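Local coordinates for protein lysine/ornithine decarboxylase (Vibrio vulnificus, PDB 2PLJ) that decarboxylates lysine and ornithine to cadaverine and putrescine, using a pyridoxal phosphate cofactor, in a fold that combines a beta/alpha barrel with a beta barrel, at residues 313-318 with 351-356; 307-312 with 371-376. All blocks are in the same frame, centred on the assembly; numbering follows the deposited sequence.

Interaction 1. Residues 313-318 with 351-356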
loop_
_atom_site.group_PDB
_atom_site.type_symbol
_atom_site.label_atom_id
_atom_site.label_comp_id
_atom_site.label_asym_id
_atom_site.label_seq_id
_atom_site.Cartn_x
_atom_site.Cartn_y
_atom_site.Cartn_z
ATOM N N GLU A 313 14.260 -2.209 25.182
ATOM C CA GLU A 313 14.494 -3.601 25.623
ATOM C C GLU A 313 15.787 -4.210 25.049
ATOM O O GLU A 313 15.761 -5.321 24.483
ATOM C CB GLU A 313 13.308 -4.504 25.225
ATOM C CG GLU A 313 11.929 -4.106 25.776
ATOM C CD GLU A 313 10.797 -5.040 25.297
ATOM O OE1 GLU A 313 10.901 -5.655 24.211
ATOM O OE2 GLU A 313 9.793 -5.169 26.035
ATOM N N GLY A 314 16.900 -3.490 25.170
ATOM C CA GLY A 314 18.197 -3.948 24.670
ATOM C C GLY A 314 18.439 -3.946 23.156
ATOM O O GLY A 314 19.464 -4.460 22.692
ATOM N N GLN A 315 17.522 -3.369 22.383
ATOM C CA GLN A 315 17.778 -3.186 20.948
ATOM C C GLN A 315 17.726 -1.715 20.581
ATOM O O GLN A 315 16.929 -0.977 21.172
ATOM C CB GLN A 315 16.745 -3.933 20.113
ATOM C CG GLN A 315 17.184 -5.345 19.772
ATOM C CD GLN A 315 16.241 -6.002 18.815
ATOM O OE1 GLN A 315 15.042 -6.058 19.085
ATOM N NE2 GLN A 315 16.766 -6.506 17.674
ATOM N N ILE A 316 18.565 -1.297 19.623
ATOM C CA ILE A 316 18.513 0.069 19.129
ATOM C C ILE A 316 17.521 0.110 17.974
ATOM O O ILE A 316 17.729 -0.559 16.940
ATOM C CB ILE A 316 19.873 0.636 18.628
ATOM C CG1 ILE A 316 20.969 0.541 19.705
ATOM C CG2 ILE A 316 19.702 2.110 18.157
ATOM C CD1 ILE A 316 22.315 1.156 19.250
ATOM N N TRP A 317 16.451 0.873 18.164
ATOM C CA TRP A 317 15.493 1.140 17.073
ATOM C C TRP A 317 15.929 2.368 16.269
ATOM O O TRP A 317 16.128 3.440 16.841
ATOM C CB TRP A 317 14.103 1.402 17.642
ATOM C CG TRP A 317 13.379 0.178 18.096
ATOM C CD1 TRP A 317 13.756 -0.700 19.096
ATOM C CD2 TRP A 317 12.144 -0.318 17.571
ATOM N NE1 TRP A 317 12.816 -1.705 19.227
ATOM C CE2 TRP A 317 11.824 -1.497 18.293
ATOM C CE3 TRP A 317 11.286 0.108 16.552
ATOM C CZ2 TRP A 317 10.657 -2.245 18.036
ATOM C CZ3 TRP A 317 10.123 -0.630 16.295
ATOM C CH2 TRP A 317 9.830 -1.801 17.025
ATOM N N TYR A 318 16.087 2.191 14.957
ATOM C CA TYR A 318 16.255 3.302 14.022
ATOM C C TYR A 318 14.943 3.550 13.267
ATOM O O TYR A 318 14.348 2.611 12.739
ATOM C CB TYR A 318 17.372 3.012 13.013
ATOM C CG TYR A 318 18.716 2.765 13.679
ATOM C CD1 TYR A 318 19.388 3.809 14.323
ATOM C CD2 TYR A 318 19.301 1.487 13.683
ATOM C CE1 TYR A 318 20.628 3.617 14.938
ATOM C CE2 TYR A 318 20.547 1.268 14.314
ATOM C CZ TYR A 318 21.203 2.347 14.930
ATOM O OH TYR A 318 22.415 2.164 15.563
ATOM N N PRO A 351 22.581 -5.357 18.002
ATOM C CA PRO A 351 21.202 -5.788 17.692
ATOM C C PRO A 351 20.294 -4.574 17.515
ATOM O O PRO A 351 20.198 -3.723 18.426
ATOM C CB PRO A 351 20.785 -6.563 18.945
ATOM C CG PRO A 351 22.095 -7.050 19.534
ATOM C CD PRO A 351 23.056 -5.922 19.286
ATOM N N SER A 352 19.645 -4.511 16.358
ATOM C CA SER A 352 18.918 -3.318 15.946
ATOM C C SER A 352 17.579 -3.664 15.331
ATOM O O SER A 352 17.332 -4.816 14.959
ATOM C CB SER A 352 19.754 -2.509 14.947
ATOM O OG SER A 352 21.046 -2.236 15.476
ATOM N N VAL A 353 16.731 -2.650 15.232
ATOM C CA VAL A 353 15.445 -2.737 14.547
ATOM C C VAL A 353 15.388 -1.564 13.578
ATOM O O VAL A 353 15.709 -0.425 13.940
ATOM C CB VAL A 353 14.261 -2.631 15.542
ATOM C CG1 VAL A 353 12.929 -2.652 14.814
ATOM C CG2 VAL A 353 14.326 -3.724 16.609
ATOM N N LEU A 354 14.977 -1.856 12.347
ATOM C CA LEU A 354 14.757 -0.818 11.347
ATOM C C LEU A 354 13.265 -0.625 11.185
ATOM O O LEU A 354 12.555 -1.528 10.693
ATOM C CB LEU A 354 15.413 -1.187 10.001
ATOM C CG LEU A 354 16.949 -1.257 9.981
ATOM C CD1 LEU A 354 17.414 -1.747 8.613
ATOM C CD2 LEU A 354 17.600 0.123 10.325
ATOM N N SER A 355 12.799 0.567 11.594
ATOM C CA SER A 355 11.393 0.950 11.563
ATOM C C SER A 355 11.155 1.939 10.419
ATOM O O SER A 355 12.046 2.719 10.085
ATOM C CB SER A 355 11.038 1.673 12.887
ATOM O OG SER A 355 9.781 2.314 12.752
ATOM N N GLY A 356 9.951 1.951 9.848
ATOM C CA GLY A 356 9.604 2.977 8.869
ATOM C C GLY A 356 9.180 4.288 9.549
ATOM O O GLY A 356 9.185 4.399 10.819
HETATM O O HOH W 1 21.223 -3.470 21.080
HETATM O O HOH W 2 23.146 -0.257 15.698
#

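Interaction 2. Residues 307-312 with 371-376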
loop_
_atom_site.group_PDB
_atom_site.type_symbol
_atom_site.label_atom_id
_atom_site.label_comp_id
_atom_site.label_asym_id
_atom_site.label_seq_id
_atom_site.Cartn_x
_atom_site.Cartn_y
_atom_site.Cartn_z
ATOM N N MET A 307 15.916 9.108 10.831
ATOM C CA MET A 307 15.263 10.304 11.401
ATOM C C MET A 307 15.505 10.465 12.900
ATOM O O MET A 307 15.628 11.589 13.404
ATOM C CB MET A 307 13.753 10.267 11.129
ATOM C CG MET A 307 13.394 10.246 9.640
ATOM S SD MET A 307 11.647 10.640 9.361
ATOM C CE MET A 307 10.795 9.505 10.477
ATOM N N GLY A 308 15.563 9.333 13.598
ATOM C CA GLY A 308 15.828 9.301 15.037
ATOM C C GLY A 308 16.022 7.862 15.469
ATOM O O GLY A 308 16.055 6.928 14.640
ATOM N N GLN A 309 16.124 7.696 16.775
ATOM C CA GLN A 309 16.512 6.408 17.330
ATOM C C GLN A 309 16.282 6.340 18.826
ATOM O O GLN A 309 16.314 7.369 19.512
ATOM C CB GLN A 309 17.984 6.117 17.009
ATOM C CG GLN A 309 18.978 7.225 17.426
ATOM C CD GLN A 309 20.390 6.882 17.046
ATOM O OE1 GLN A 309 21.054 6.085 17.715
ATOM N NE2 GLN A 309 20.869 7.484 15.969
ATOM N N ALA A 310 16.047 5.126 19.320
ATOM C CA ALA A 310 15.880 4.891 20.761
ATOM C C ALA A 310 16.249 3.457 21.111
ATOM O O ALA A 310 16.035 2.558 20.297
ATOM C CB ALA A 310 14.432 5.168 21.163
ATOM N N GLU A 311 16.777 3.244 22.320
ATOM C CA GLU A 311 17.021 1.887 22.806
ATOM C C GLU A 311 15.743 1.390 23.475
ATOM O O GLU A 311 15.189 2.087 24.341
ATOM C CB GLU A 311 18.206 1.837 23.774
ATOM C CG GLU A 311 18.866 0.454 23.773
ATOM C CD GLU A 311 19.703 0.175 24.996
ATOM O OE1 GLU A 311 19.456 -0.867 25.668
ATOM O OE2 GLU A 311 20.606 0.996 25.292
ATOM N N ARG A 312 15.260 0.219 23.047
ATOM C CA ARG A 312 14.024 -0.393 23.553
ATOM C C ARG A 312 14.322 -1.861 23.900
ATOM O O ARG A 312 14.608 -2.651 23.012
ATOM C CB ARG A 312 12.873 -0.323 22.525
ATOM C CG ARG A 312 12.526 1.121 22.010
ATOM C CD ARG A 312 11.316 1.196 20.997
ATOM N NE ARG A 312 10.101 0.735 21.674
ATOM C CZ ARG A 312 9.376 1.488 22.512
ATOM N NH1 ARG A 312 9.686 2.770 22.684
ATOM N NH2 ARG A 312 8.327 0.960 23.153
ATOM N N LEU A 371 23.715 -4.200 13.122
ATOM C CA LEU A 371 24.217 -3.010 12.451
ATOM C C LEU A 371 25.223 -2.279 13.314
ATOM O O LEU A 371 25.128 -2.296 14.551
ATOM C CB LEU A 371 23.073 -2.043 12.115
ATOM C CG LEU A 371 21.899 -2.452 11.220
ATOM C CD1 LEU A 371 20.902 -1.308 11.205
ATOM C CD2 LEU A 371 22.330 -2.776 9.762
ATOM N N PRO A 372 26.186 -1.603 12.666
ATOM C CA PRO A 372 27.019 -0.693 13.427
ATOM C C PRO A 372 26.156 0.443 14.006
ATOM O O PRO A 372 25.027 0.678 13.532
ATOM C CB PRO A 372 28.020 -0.164 12.387
ATOM C CG PRO A 372 27.420 -0.428 11.087
ATOM C CD PRO A 372 26.520 -1.613 11.225
ATOM N N LYS A 373 26.660 1.108 15.039
ATOM C CA LYS A 373 25.972 2.270 15.590
ATOM C C LYS A 373 25.832 3.365 14.523
ATOM O O LYS A 373 26.825 3.785 13.923
ATOM C CB LYS A 373 26.697 2.812 16.835
ATOM C CG LYS A 373 26.073 4.064 17.449
ATOM C CD LYS A 373 24.618 3.837 17.890
ATOM C CE LYS A 373 24.048 5.038 18.655
ATOM N NZ LYS A 373 23.952 6.329 17.891
ATOM N N LEU A 374 24.593 3.788 14.292
ATOM C CA LEU A 374 24.292 4.855 13.339
ATOM C C LEU A 374 23.887 6.142 14.039
ATOM O O LEU A 374 23.235 6.107 15.088
ATOM C CB LEU A 374 23.141 4.425 12.435
ATOM C CG LEU A 374 23.330 3.107 11.679
ATOM C CD1 LEU A 374 22.057 2.842 10.894
ATOM C CD2 LEU A 374 24.569 3.171 10.784
ATOM N N ASN A 375 24.277 7.270 13.451
ATOM C CA ASN A 375 23.793 8.586 13.854
ATOM C C ASN A 375 22.551 8.979 13.047
ATOM O O ASN A 375 22.346 8.491 11.916
ATOM C CB ASN A 375 24.874 9.632 13.589
ATOM C CG ASN A 375 26.138 9.390 14.393
ATOM O OD1 ASN A 375 27.240 9.490 13.863
ATOM N ND2 ASN A 375 25.986 9.082 15.669
ATOM N N ASN A 376 21.749 9.895 13.588
ATOM C CA ASN A 376 20.667 10.457 12.782
ATOM C C ASN A 376 21.267 11.029 11.511
ATOM O O ASN A 376 22.364 11.640 11.542
ATOM C CB ASN A 376 19.886 11.544 13.530
ATOM C CG ASN A 376 19.176 11.013 14.774
ATOM O OD1 ASN A 376 19.013 9.793 14.956
ATOM N ND2 ASN A 376 18.756 11.931 15.641
#

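Interaction 1. Residues 313-318 with 351-356
Trp317 and Val353 form the tightly packed part of this contact. They are paired on adjacent parallel strands, and the indole lies flat over the valine. Val353 CG1 sits 3.5 Å from the centroid of the six-membered ring, 7° off the ring normal, a CH-pi contact. The branch CG2 lies under the pyrrole side, 3.6 Å from Trp317 NE1. Val353 has CG1 anti to its backbone N (chi1 177°), which puts both methyls beneath the indole. Ser355 CB touches Trp317 CE3 obliquely. Gln315 CG lies 3.9 Å from Pro351 CB. Its OE1 comes 3.5 Å from Val353 CG2, and the two side chains cross at about a right angle.

The other face of the sheet carries Ile316, Ser352, Tyr318 and Leu354. Leu354 CD2 meets Tyr318 CB and CD2, and Ser352 OG comes 3.7 Å from Tyr318 CE2. A water joins Ser352 OG to Tyr318 OH. These groups also have protein partners: Ile350 O for Ser352 OG and Leu374 N for Tyr318 OH.

The strands are tied in a parallel ladder. Tyr318 N to Val353 O and Ser355 N to Tyr318 O are both 2.8 Å. At the solvent end the fit is looser. Ile316 N to Pro351 O is longer, at 3.2 Å, and a water bridges Gly314 O and Pro351 O.

The pair belongs to the beta-barrel part of this decarboxylase fold. Lys185 of the second subunit packs on Trp317. Strand 315-320 lies between strands 300-312 and 349-355 in the mixed sheet, and strand 369-372 flanks 349-355 on its far side.

Interaction 2. Residues 307-312 with 371-376
The Gln309 amide meets the Asn376 amide obliquely, with their planes 58° apart. Asn376 OD1 lies in the plane of the Gln309 amide, 3.1 Å from Gln309 NE2. Seen from Asn376, that donor stands above the carbonyl plane and not on a lone pair. A second bond runs from Gln309 NE2 to Leu374 O, at 2.9 Å, with the acceptor tilted slightly from the glutamine plane. At the other end of the amide, Lys373 NZ donates to Gln309 OE1 at 2.9 Å.

Lys373 NZ also donates to Leu374 O, at 2.9 Å; the folded lysine chain brings it back there. Leu374 O thus takes two donors, which reach it from opposite faces of its carbonyl plane. Three bonds across the contact grip the Gln309 amide and limit its rotation. The lysine, if charged, would probably polarise the Gln309 carbonyl. A chi1 of 53° with an extended chain carries the glutamine amide out to the loop at 373-376.

Asn376 OD1 also touches Gly308 CA at 3.2 Å. Its ND2 hydrogen-bonds to Asn154 OD1 of the second subunit. Met307 O accepts a bond from Lys158 of the second subunit. The glutamine thus bonds a connecting loop to a strand at the dimer interface.

Strand 300-312 has a classic beta bulge here: Met307 and Gly308 together stand opposite the single residue Tyr319. Tyr318 of strand 315-320 touches both Gln309 and Lys373. The contact joins strand 300-312 to the loop that follows strand 369-372.

Interactions 1 and 2 have centres about 7 Å apart and belong to the same mixed beta sheet. The chain runs through 307-312, turns into 313-318, returns much later as 351-356, and then reaches 371-376. The pairing of 313-318 with 351-356 thus falls within the span bounded by interaction 2. Strands 300-312 and 315-320 are antiparallel neighbours, as are 349-355 and 369-372. Trp317 N probably bonds to Ala310 O at 2.7 Å. The bond from Leu374 to Tyr318 ties the loop after strand 369-372 to strand 315-320. Both contacts also touch the second subunit, so this end of the sheet forms part of the dimer interface.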